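Local coordinates for protein MdcE (Pseudomonas aeruginosa, PDB 5VIP) that is the gamma subunit of a biotin-independent malonate decarboxylase and is thought to act as a transferase, probably together with its partner subunit, at residues A[86-91]-A[135-140]; A[59-64]-A[105-110]; A[140-145]-A[259-264]; A[109-114]-A[150-155]. All coordinates share one frame; numbering follows the deposited sequence.

Contact 1. Residues A[86-91]-A[135-140]; sequences GLAAAV and VDAYAR
Ala137 meets helix 86-91 where the two backbones come nearest, its CA 5.3 Å from the CA of Ala88. Its CB points at the other helix and rests against the backbone of Ala88, 3.7 Å from Ala88 O, with Val91 CG1 on it as well, 3.8 Å from Ala137 CB. The same methyl of Val91 reaches over to the carbonyl, CG1 lying 3.5 Å from Ala137 O. With a small residue at both closest points, the short axes approach to 8.3 Å and run nearly parallel, 26° apart. Tyr138 follows; its CB does not point at the other helix, but the end of the ring comes nearer and reaches Val91 and Leu87, with Leu61 and Ala109 of the sheet also packed on it. Val91 CG2 sits over one face of that ring in a CH-pi contact, 3.9 Å from the centroid and displaced toward the rim. The valine divides its branches: CG1, anti to its own backbone N (chi1 171°), goes to Ala137, which leaves CG2 for the tyrosine. At the far end of the ring, Leu87 CD2 touches Tyr138 OH at 3.9 Å. Arg140 closes the segment with a salt bridge back to Asp136. The two segments thus meet by apolar and CH-pi packing with no hydrogen bond between them; Arg140 adds a salt bridge to Asp92, one residue further along helix 81-97, and His164 satisfies Tyr138 OH.

Contact 2. Residues A[59-64]-A[105-110]; sequences RFLAVV and RALLAI
Arg59 and Leu61 use both N-H and C=O to bind segment 105-110. Arg59 N donates to Ala106 O at 2.7 Å and Leu108 N returns a nearly straight bond to Arg59 O (N-H...O 179°); Leu61 N to Leu108 O and Ile110 N to Leu61 O repeat the pattern. On one face of the sheet Phe60 lies beside Leu108, whose CD1 stands over one face of the ring, 3.9 Å from its centroid, while Ile110 CD1 touches Phe60 CD1 at 4.0 Å. Leu61 and Leu107 pack on the other face, CD1 to CB. These are neighbouring parallel strands of the central mixed sheet, joined by a beta-alpha-beta crossover through helix 81-97. Beyond Ala62 the strands part, and a water bridges them by donating to Val63 O (2.8 Å) and Ile110 O. At the opposite end the guanidinium planes of Arg59 and Arg105 stand 90° apart, with Arg59 NH2 3.3 Å from Arg105 NH1. Asp50 forms salt bridges with both, which probably offsets their like charge; Glu93 also holds Arg59, and Asp98 holds Arg105. Further out, Phe29, Leu32 and Ala33 of helix 24-33 pack on Phe60, and Val91 of helix 81-97 packs on Leu61.

Contact 3. Residues A[140-145]-A[259-264]; sequences RARLAG and RDLGGR
Arg259 lays its guanidinium over the backbone of Gly145, whose CA stands 3.5 Å above the centre of the group. The side chain is extended from CG to NE and runs past the end of helix 127-143, bringing NH1 to the carbonyl of Leu143: the bond from Arg259 NH1 to Leu143 O is 3.0 Å long and lies near the guanidinium plane. Gly145 has positive phi (109°) and ends the helix in a Schellman motif, its N bonded back to Arg142 O. The exchange is reciprocal, since Arg142 NH1 donates to Arg259 O at 2.8 Å. Arg259 NH1 is tilted 33° from the carbonyl plane of Leu143, whereas Arg142 NH1 lies in that of Arg259. Arg142 leaves its helix with CG anti to the backbone N (chi1 176°), and the bend at chi3 turns the guanidinium back so that NH1 meets Arg259 O; CG and CD also pass close to that oxygen. Leu261 comes over one face of that guanidinium, CD2 3.5 Å from Arg142 NE, and the two side chains cross at about a right angle. Gln167 takes a further bond from Arg142 NH2. The loop turns after Leu261, and an apolar side chain of another protein chain packs on that leucine.

Contact 4. Residues A[109-114]-A[150-155]; sequences AIVDVP and GLLVGK
Ala109 opens the pairing with its carbonyl, which takes a nearly straight bond from Leu151 N (2.7 Å, N-H...O 175°). Ile110, one residue on, sends CG2 to Val153 CG2, 4.1 Å away, on the face that helix 24-33 covers through Leu32 and Trp28. Val111 uses both its N-H and its C=O. Its N donates to Leu151 O, and its O accepts from Val153 N at 3.1 Å and, weakly, from Gly154 N. Its side chain lies alongside that of Leu152 and points the same way, CB 3.6 Å from Leu152 CD2, with Phe161 of helix 158-163 packed on both. Strands 106-113 and 148-152 are parallel neighbours in the sheet, linked by a beta-alpha-beta crossover that includes helix 127-143; segment 150-155 turns a corner at Val153 and Gly154 and leaves this sheet. Asp112 meets it there. With CG anti to its backbone N (chi1 175°), its OD1 reaches across and accepts from Lys155 N at 3.0 Å, on the anti side of the carboxylate, while OD2 is bonded to Gly25 N. The same OD1 lies 3.5 Å from Gly154 CA. Val113 N makes one further backbone bond, to Lys155 O, at 2.7 Å, from above the carbonyl plane. Past it, the lysine chain lies against Pro114, CD to CA.

Contacts 2 and 4 lie in one mixed sheet, their centres about 10 Å apart, and share Ala109 and Ile110 of strand 106-113, which stands between strands 56-63 and 148-152. Contact 1 joins helices 81-97 and 127-143, which connect those strands in turn, and packs on the sheet through Leu61, Leu107 and Ala109; its centre is about 11 Å from that of contact 2. Contact 3 carries on from Arg140 to the end of helix 127-143, about 19 Å, centre to centre, from contact 4. Along the chain, contact 1 alternates with contacts 2 and 4, so strands and helices interleave in successive beta-alpha-beta units, while contacts 1 and 3 border another protein chain.

Contact 1. Residues A[86-91]-A[135-140]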
# COMPACT_ATOMS: atom_id res chain seq x y z
N GLY A 86 12.79 -6.29 -5.15
CA GLY A 86 13.62 -5.73 -6.21
C GLY A 86 13.37 -4.25 -6.46
O GLY A 86 14.31 -3.46 -6.65
N LEU A 87 12.10 -3.86 -6.47
CA LEU A 87 11.73 -2.45 -6.59
C LEU A 87 12.28 -1.63 -5.43
O LEU A 87 12.82 -0.55 -5.62
CB LEU A 87 10.20 -2.29 -6.66
CG LEU A 87 9.56 -2.59 -8.02
CD1 LEU A 87 8.04 -2.56 -7.91
CD2 LEU A 87 10.06 -1.58 -9.04
N ALA A 88 12.10 -2.16 -4.22
CA ALA A 88 12.58 -1.50 -3.01
C ALA A 88 14.07 -1.22 -3.14
O ALA A 88 14.54 -0.11 -2.86
CB ALA A 88 12.30 -2.37 -1.78
N ALA A 89 14.81 -2.25 -3.57
CA ALA A 89 16.25 -2.14 -3.72
C ALA A 89 16.65 -1.11 -4.78
O ALA A 89 17.55 -0.29 -4.55
CB ALA A 89 16.85 -3.52 -4.05
N ALA A 90 15.98 -1.15 -5.94
CA ALA A 90 16.30 -0.23 -7.03
C ALA A 90 15.95 1.21 -6.67
O ALA A 90 16.68 2.14 -7.01
CB ALA A 90 15.57 -0.65 -8.32
N VAL A 91 14.84 1.41 -5.98
CA VAL A 91 14.48 2.75 -5.55
C VAL A 91 15.42 3.25 -4.45
O VAL A 91 15.90 4.38 -4.50
CB VAL A 91 13.01 2.82 -5.08
CG1 VAL A 91 12.72 4.16 -4.42
CG2 VAL A 91 12.07 2.57 -6.28
N VAL A 135 6.65 -0.04 -1.32
CA VAL A 135 5.88 1.15 -0.95
C VAL A 135 6.73 2.09 -0.08
O VAL A 135 6.78 3.30 -0.31
CB VAL A 135 4.57 0.76 -0.21
CG1 VAL A 135 3.89 1.98 0.39
CG2 VAL A 135 3.61 0.08 -1.17
N ASP A 136 7.38 1.51 0.92
CA ASP A 136 8.22 2.30 1.82
C ASP A 136 9.34 3.03 1.05
O ASP A 136 9.57 4.22 1.26
CB ASP A 136 8.80 1.41 2.92
CG ASP A 136 9.52 2.21 4.00
OD1 ASP A 136 8.84 2.93 4.76
OD2 ASP A 136 10.76 2.12 4.06
N ALA A 137 10.00 2.32 0.14
CA ALA A 137 11.09 2.95 -0.63
C ALA A 137 10.57 4.10 -1.51
O ALA A 137 11.14 5.20 -1.52
CB ALA A 137 11.80 1.90 -1.47
N TYR A 138 9.49 3.85 -2.25
CA TYR A 138 8.89 4.88 -3.09
C TYR A 138 8.44 6.10 -2.28
O TYR A 138 8.73 7.26 -2.65
CB TYR A 138 7.69 4.31 -3.85
CG TYR A 138 7.98 3.69 -5.20
CD1 TYR A 138 8.50 4.45 -6.24
CD2 TYR A 138 7.66 2.35 -5.45
CE1 TYR A 138 8.71 3.89 -7.51
CE2 TYR A 138 7.86 1.78 -6.71
CZ TYR A 138 8.39 2.56 -7.74
OH TYR A 138 8.60 2.03 -9.01
N ALA A 139 7.75 5.86 -1.18
CA ALA A 139 7.29 6.97 -0.33
C ALA A 139 8.46 7.77 0.26
O ALA A 139 8.42 9.00 0.29
CB ALA A 139 6.39 6.43 0.81
N ARG A 140 9.48 7.08 0.75
CA ARG A 140 10.64 7.76 1.32
C ARG A 140 11.33 8.60 0.26
O ARG A 140 11.74 9.73 0.52
CB ARG A 140 11.62 6.75 1.93
CG ARG A 140 11.21 6.24 3.31
CD ARG A 140 12.28 5.40 3.97
NE ARG A 140 12.49 4.13 3.29
CZ ARG A 140 13.58 3.82 2.61
NH1 ARG A 140 14.58 4.69 2.53
NH2 ARG A 140 13.69 2.63 2.01

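Contact 2. Residues A[59-64]-A[105-110]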
# COMPACT_ATOMS: atom_id res chain seq x y z
N ARG A 59 15.06 8.05 -13.53
CA ARG A 59 15.20 6.60 -13.55
C ARG A 59 13.85 5.98 -13.89
O ARG A 59 12.85 6.25 -13.21
CB ARG A 59 15.74 6.08 -12.21
CG ARG A 59 15.66 4.56 -12.03
CD ARG A 59 16.44 4.12 -10.78
NE ARG A 59 17.88 4.15 -11.01
CZ ARG A 59 18.79 3.50 -10.28
NH1 ARG A 59 18.42 2.76 -9.24
NH2 ARG A 59 20.08 3.59 -10.60
N PHE A 60 13.81 5.19 -14.96
CA PHE A 60 12.60 4.46 -15.36
C PHE A 60 12.53 3.13 -14.62
O PHE A 60 13.53 2.43 -14.48
CB PHE A 60 12.59 4.20 -16.88
CG PHE A 60 12.45 5.44 -17.73
CD1 PHE A 60 11.19 5.92 -18.10
CD2 PHE A 60 13.57 6.12 -18.19
CE1 PHE A 60 11.06 7.05 -18.89
CE2 PHE A 60 13.44 7.25 -18.99
CZ PHE A 60 12.19 7.71 -19.34
N LEU A 61 11.33 2.76 -14.17
CA LEU A 61 11.14 1.47 -13.53
C LEU A 61 9.88 0.82 -14.05
O LEU A 61 8.84 1.45 -14.09
CB LEU A 61 11.04 1.60 -12.00
CG LEU A 61 12.21 2.23 -11.26
CD1 LEU A 61 11.86 3.66 -10.89
CD2 LEU A 61 12.53 1.42 -10.03
N ALA A 62 9.99 -0.44 -14.43
CA ALA A 62 8.85 -1.19 -14.90
C ALA A 62 8.92 -2.62 -14.41
O ALA A 62 9.98 -3.25 -14.42
CB ALA A 62 8.79 -1.16 -16.44
N VAL A 63 7.78 -3.13 -13.96
CA VAL A 63 7.63 -4.55 -13.75
C VAL A 63 7.14 -5.18 -15.05
O VAL A 63 6.21 -4.65 -15.67
CB VAL A 63 6.66 -4.84 -12.62
CG1 VAL A 63 6.50 -6.35 -12.43
CG2 VAL A 63 7.15 -4.18 -11.33
N VAL A 64 7.76 -6.27 -15.48
CA VAL A 64 7.39 -6.91 -16.75
C VAL A 64 7.35 -8.43 -16.59
O VAL A 64 7.94 -8.96 -15.65
CB VAL A 64 8.40 -6.53 -17.87
CG1 VAL A 64 8.45 -5.01 -18.07
CG2 VAL A 64 9.77 -7.09 -17.53
N ARG A 105 17.01 12.51 -8.66
CA ARG A 105 16.53 12.01 -9.94
C ARG A 105 15.04 11.68 -9.86
O ARG A 105 14.52 11.28 -8.81
CB ARG A 105 17.33 10.78 -10.38
CG ARG A 105 16.89 9.48 -9.75
CD ARG A 105 17.92 8.40 -10.04
NE ARG A 105 19.19 8.71 -9.40
CZ ARG A 105 20.30 7.99 -9.54
NH1 ARG A 105 20.30 6.92 -10.32
NH2 ARG A 105 21.40 8.36 -8.91
N ALA A 106 14.35 11.89 -10.98
CA ALA A 106 12.93 11.56 -11.02
C ALA A 106 12.79 10.05 -11.10
O ALA A 106 13.63 9.36 -11.68
CB ALA A 106 12.24 12.24 -12.20
N LEU A 107 11.74 9.54 -10.47
CA LEU A 107 11.41 8.13 -10.57
C LEU A 107 10.17 8.02 -11.43
O LEU A 107 9.10 8.52 -11.06
CB LEU A 107 11.19 7.51 -9.19
CG LEU A 107 12.36 7.68 -8.22
CD1 LEU A 107 12.05 7.12 -6.85
CD2 LEU A 107 13.65 7.08 -8.79
N LEU A 108 10.32 7.40 -12.59
CA LEU A 108 9.24 7.27 -13.56
C LEU A 108 8.76 5.83 -13.58
O LEU A 108 9.42 4.96 -14.17
CB LEU A 108 9.71 7.72 -14.95
CG LEU A 108 10.38 9.09 -14.95
CD1 LEU A 108 10.90 9.49 -16.34
CD2 LEU A 108 9.43 10.15 -14.43
N ALA A 109 7.64 5.58 -12.92
CA ALA A 109 7.12 4.22 -12.85
C ALA A 109 6.22 3.97 -14.04
O ALA A 109 5.19 4.62 -14.21
CB ALA A 109 6.37 3.98 -11.53
N ILE A 110 6.62 3.02 -14.87
CA ILE A 110 5.79 2.60 -15.97
C ILE A 110 4.96 1.42 -15.50
O ILE A 110 5.49 0.37 -15.15
CB ILE A 110 6.63 2.20 -17.20
CG1 ILE A 110 7.47 3.39 -17.66
CG2 ILE A 110 5.73 1.68 -18.30
CD1 ILE A 110 8.51 3.04 -18.72
O HOH W 1 4.92 -2.26 -14.83

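Contact 3. Residues A[140-145]-A[259-264]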
# COMPACT_ATOMS: atom_id res chain seq x y z
N ARG A 140 9.48 7.08 0.75
CA ARG A 140 10.64 7.76 1.32
C ARG A 140 11.33 8.60 0.26
O ARG A 140 11.74 9.73 0.52
CB ARG A 140 11.62 6.75 1.93
CG ARG A 140 11.21 6.24 3.31
CD ARG A 140 12.28 5.40 3.97
NE ARG A 140 12.49 4.13 3.29
CZ ARG A 140 13.58 3.82 2.61
NH1 ARG A 140 14.58 4.69 2.53
NH2 ARG A 140 13.69 2.63 2.01
N ALA A 141 11.44 8.05 -0.95
CA ALA A 141 12.01 8.80 -2.06
C ALA A 141 11.20 10.06 -2.35
O ALA A 141 11.77 11.13 -2.53
CB ALA A 141 12.10 7.93 -3.31
N ARG A 142 9.87 9.94 -2.39
CA ARG A 142 9.01 11.10 -2.61
C ARG A 142 9.19 12.15 -1.51
O ARG A 142 9.37 13.33 -1.79
CB ARG A 142 7.54 10.67 -2.72
CG ARG A 142 6.54 11.84 -2.85
CD ARG A 142 5.09 11.37 -3.14
NE ARG A 142 4.69 10.26 -2.26
CZ ARG A 142 4.46 10.37 -0.96
NH1 ARG A 142 4.60 11.55 -0.35
NH2 ARG A 142 4.11 9.31 -0.24
N LEU A 143 9.14 11.71 -0.25
CA LEU A 143 9.28 12.63 0.88
C LEU A 143 10.65 13.32 0.88
O LEU A 143 10.77 14.45 1.34
CB LEU A 143 9.07 11.89 2.21
CG LEU A 143 7.64 11.37 2.47
CD1 LEU A 143 7.61 10.45 3.67
CD2 LEU A 143 6.68 12.53 2.65
N ALA A 144 11.66 12.63 0.36
CA ALA A 144 13.02 13.17 0.32
C ALA A 144 13.22 14.16 -0.83
O ALA A 144 14.27 14.80 -0.92
CB ALA A 144 14.04 12.04 0.23
N GLY A 145 12.23 14.27 -1.72
CA GLY A 145 12.31 15.21 -2.81
C GLY A 145 12.51 14.64 -4.20
O GLY A 145 12.70 15.39 -5.15
N ARG A 259 5.14 17.80 -1.42
CA ARG A 259 5.56 16.44 -1.77
C ARG A 259 4.48 15.39 -1.48
O ARG A 259 4.79 14.22 -1.32
CB ARG A 259 6.86 16.09 -1.04
CG ARG A 259 8.05 16.91 -1.56
CD ARG A 259 9.31 16.75 -0.75
NE ARG A 259 10.33 17.72 -1.16
CZ ARG A 259 11.53 17.85 -0.60
NH1 ARG A 259 11.88 17.06 0.40
NH2 ARG A 259 12.37 18.78 -1.04
N ASP A 260 3.22 15.82 -1.44
CA ASP A 260 2.10 14.91 -1.18
C ASP A 260 1.73 14.04 -2.38
O ASP A 260 2.11 14.33 -3.52
CB ASP A 260 0.86 15.70 -0.75
CG ASP A 260 1.13 16.61 0.43
OD1 ASP A 260 1.60 17.75 0.21
OD2 ASP A 260 0.88 16.18 1.58
N LEU A 261 0.98 12.98 -2.11
CA LEU A 261 0.39 12.16 -3.15
C LEU A 261 -0.43 13.00 -4.11
O LEU A 261 -1.09 13.95 -3.69
CB LEU A 261 -0.50 11.08 -2.55
CG LEU A 261 0.21 10.01 -1.72
CD1 LEU A 261 -0.77 8.95 -1.35
CD2 LEU A 261 1.34 9.44 -2.54
N GLY A 262 -0.39 12.66 -5.40
CA GLY A 262 -1.14 13.38 -6.42
C GLY A 262 -2.61 13.58 -6.15
O GLY A 262 -3.15 14.66 -6.42
N GLY A 263 -3.27 12.55 -5.61
CA GLY A 263 -4.70 12.62 -5.31
C GLY A 263 -5.04 13.75 -4.35
O GLY A 263 -6.21 14.06 -4.13
N ARG A 264 -4.01 14.38 -3.79
CA ARG A 264 -4.15 15.41 -2.77
C ARG A 264 -4.07 16.80 -3.39
O ARG A 264 -5.02 17.26 -4.03
CB ARG A 264 -3.07 15.25 -1.70
CG ARG A 264 -2.94 13.84 -1.11
CD ARG A 264 -4.31 13.24 -0.84
NE ARG A 264 -5.08 14.11 0.04
CZ ARG A 264 -6.36 13.94 0.33
NH1 ARG A 264 -7.04 12.93 -0.20
NH2 ARG A 264 -6.97 14.80 1.13

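Contact 4. Residues A[109-114]-A[150-155]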
# COMPACT_ATOMS: atom_id res chain seq x y z
N ALA A 109 7.64 5.58 -12.92
CA ALA A 109 7.12 4.22 -12.85
C ALA A 109 6.22 3.97 -14.04
O ALA A 109 5.19 4.62 -14.21
CB ALA A 109 6.37 3.98 -11.53
N ILE A 110 6.62 3.02 -14.87
CA ILE A 110 5.79 2.60 -15.97
C ILE A 110 4.96 1.42 -15.50
O ILE A 110 5.49 0.37 -15.15
CB ILE A 110 6.63 2.20 -17.20
CG1 ILE A 110 7.47 3.39 -17.66
CG2 ILE A 110 5.73 1.68 -18.30
CD1 ILE A 110 8.51 3.04 -18.72
N VAL A 111 3.65 1.62 -15.47
CA VAL A 111 2.78 0.69 -14.77
C VAL A 111 1.95 -0.16 -15.73
O VAL A 111 1.09 0.34 -16.44
CB VAL A 111 1.84 1.44 -13.80
CG1 VAL A 111 0.94 0.45 -13.07
CG2 VAL A 111 2.64 2.28 -12.79
N ASP A 112 2.22 -1.46 -15.72
CA ASP A 112 1.37 -2.43 -16.41
C ASP A 112 1.51 -3.75 -15.68
O ASP A 112 2.32 -4.60 -16.05
CB ASP A 112 1.75 -2.56 -17.89
CG ASP A 112 0.96 -3.66 -18.60
OD1 ASP A 112 -0.22 -3.91 -18.22
OD2 ASP A 112 1.52 -4.28 -19.53
N VAL A 113 0.73 -3.89 -14.61
CA VAL A 113 0.83 -5.05 -13.72
C VAL A 113 -0.56 -5.64 -13.49
O VAL A 113 -1.49 -4.92 -13.09
CB VAL A 113 1.48 -4.67 -12.37
CG1 VAL A 113 2.97 -4.45 -12.56
CG2 VAL A 113 0.82 -3.42 -11.80
N PRO A 114 -0.70 -6.94 -13.75
CA PRO A 114 -2.00 -7.63 -13.73
C PRO A 114 -2.57 -7.85 -12.32
O PRO A 114 -3.78 -7.79 -12.15
CB PRO A 114 -1.68 -8.97 -14.39
CG PRO A 114 -0.23 -9.18 -14.13
CD PRO A 114 0.40 -7.83 -14.15
N GLY A 150 3.83 8.32 -12.00
CA GLY A 150 3.32 7.02 -12.40
C GLY A 150 2.67 7.10 -13.78
O GLY A 150 1.72 7.85 -13.97
N LEU A 151 3.18 6.31 -14.73
CA LEU A 151 2.61 6.30 -16.07
C LEU A 151 1.84 5.00 -16.30
O LEU A 151 2.43 3.93 -16.39
CB LEU A 151 3.70 6.46 -17.12
CG LEU A 151 3.19 6.43 -18.56
CD1 LEU A 151 2.30 7.64 -18.84
CD2 LEU A 151 4.34 6.36 -19.56
N LEU A 152 0.52 5.10 -16.35
CA LEU A 152 -0.31 3.90 -16.48
C LEU A 152 -0.51 3.57 -17.96
O LEU A 152 -1.26 4.27 -18.63
CB LEU A 152 -1.67 4.10 -15.81
CG LEU A 152 -1.69 4.72 -14.41
CD1 LEU A 152 -3.05 4.58 -13.75
CD2 LEU A 152 -0.59 4.15 -13.53
N VAL A 153 0.12 2.51 -18.44
CA VAL A 153 0.05 2.18 -19.86
C VAL A 153 -0.78 0.93 -20.07
O VAL A 153 -1.14 0.60 -21.19
CB VAL A 153 1.45 2.00 -20.49
CG1 VAL A 153 2.30 3.23 -20.24
CG2 VAL A 153 2.14 0.75 -19.96
N GLY A 154 -1.12 0.25 -18.97
CA GLY A 154 -1.93 -0.95 -19.03
C GLY A 154 -2.69 -1.22 -17.74
O GLY A 154 -3.35 -0.35 -17.21
N LYS A 155 -2.60 -2.44 -17.24
CA LYS A 155 -3.29 -2.78 -16.01
C LYS A 155 -2.58 -2.16 -14.80
O LYS A 155 -1.36 -2.12 -14.73
CB LYS A 155 -3.41 -4.29 -15.85
CG LYS A 155 -4.05 -4.97 -17.05
CD LYS A 155 -4.56 -6.36 -16.72
CE LYS A 155 -5.09 -7.07 -17.97
NZ LYS A 155 -3.98 -7.28 -18.95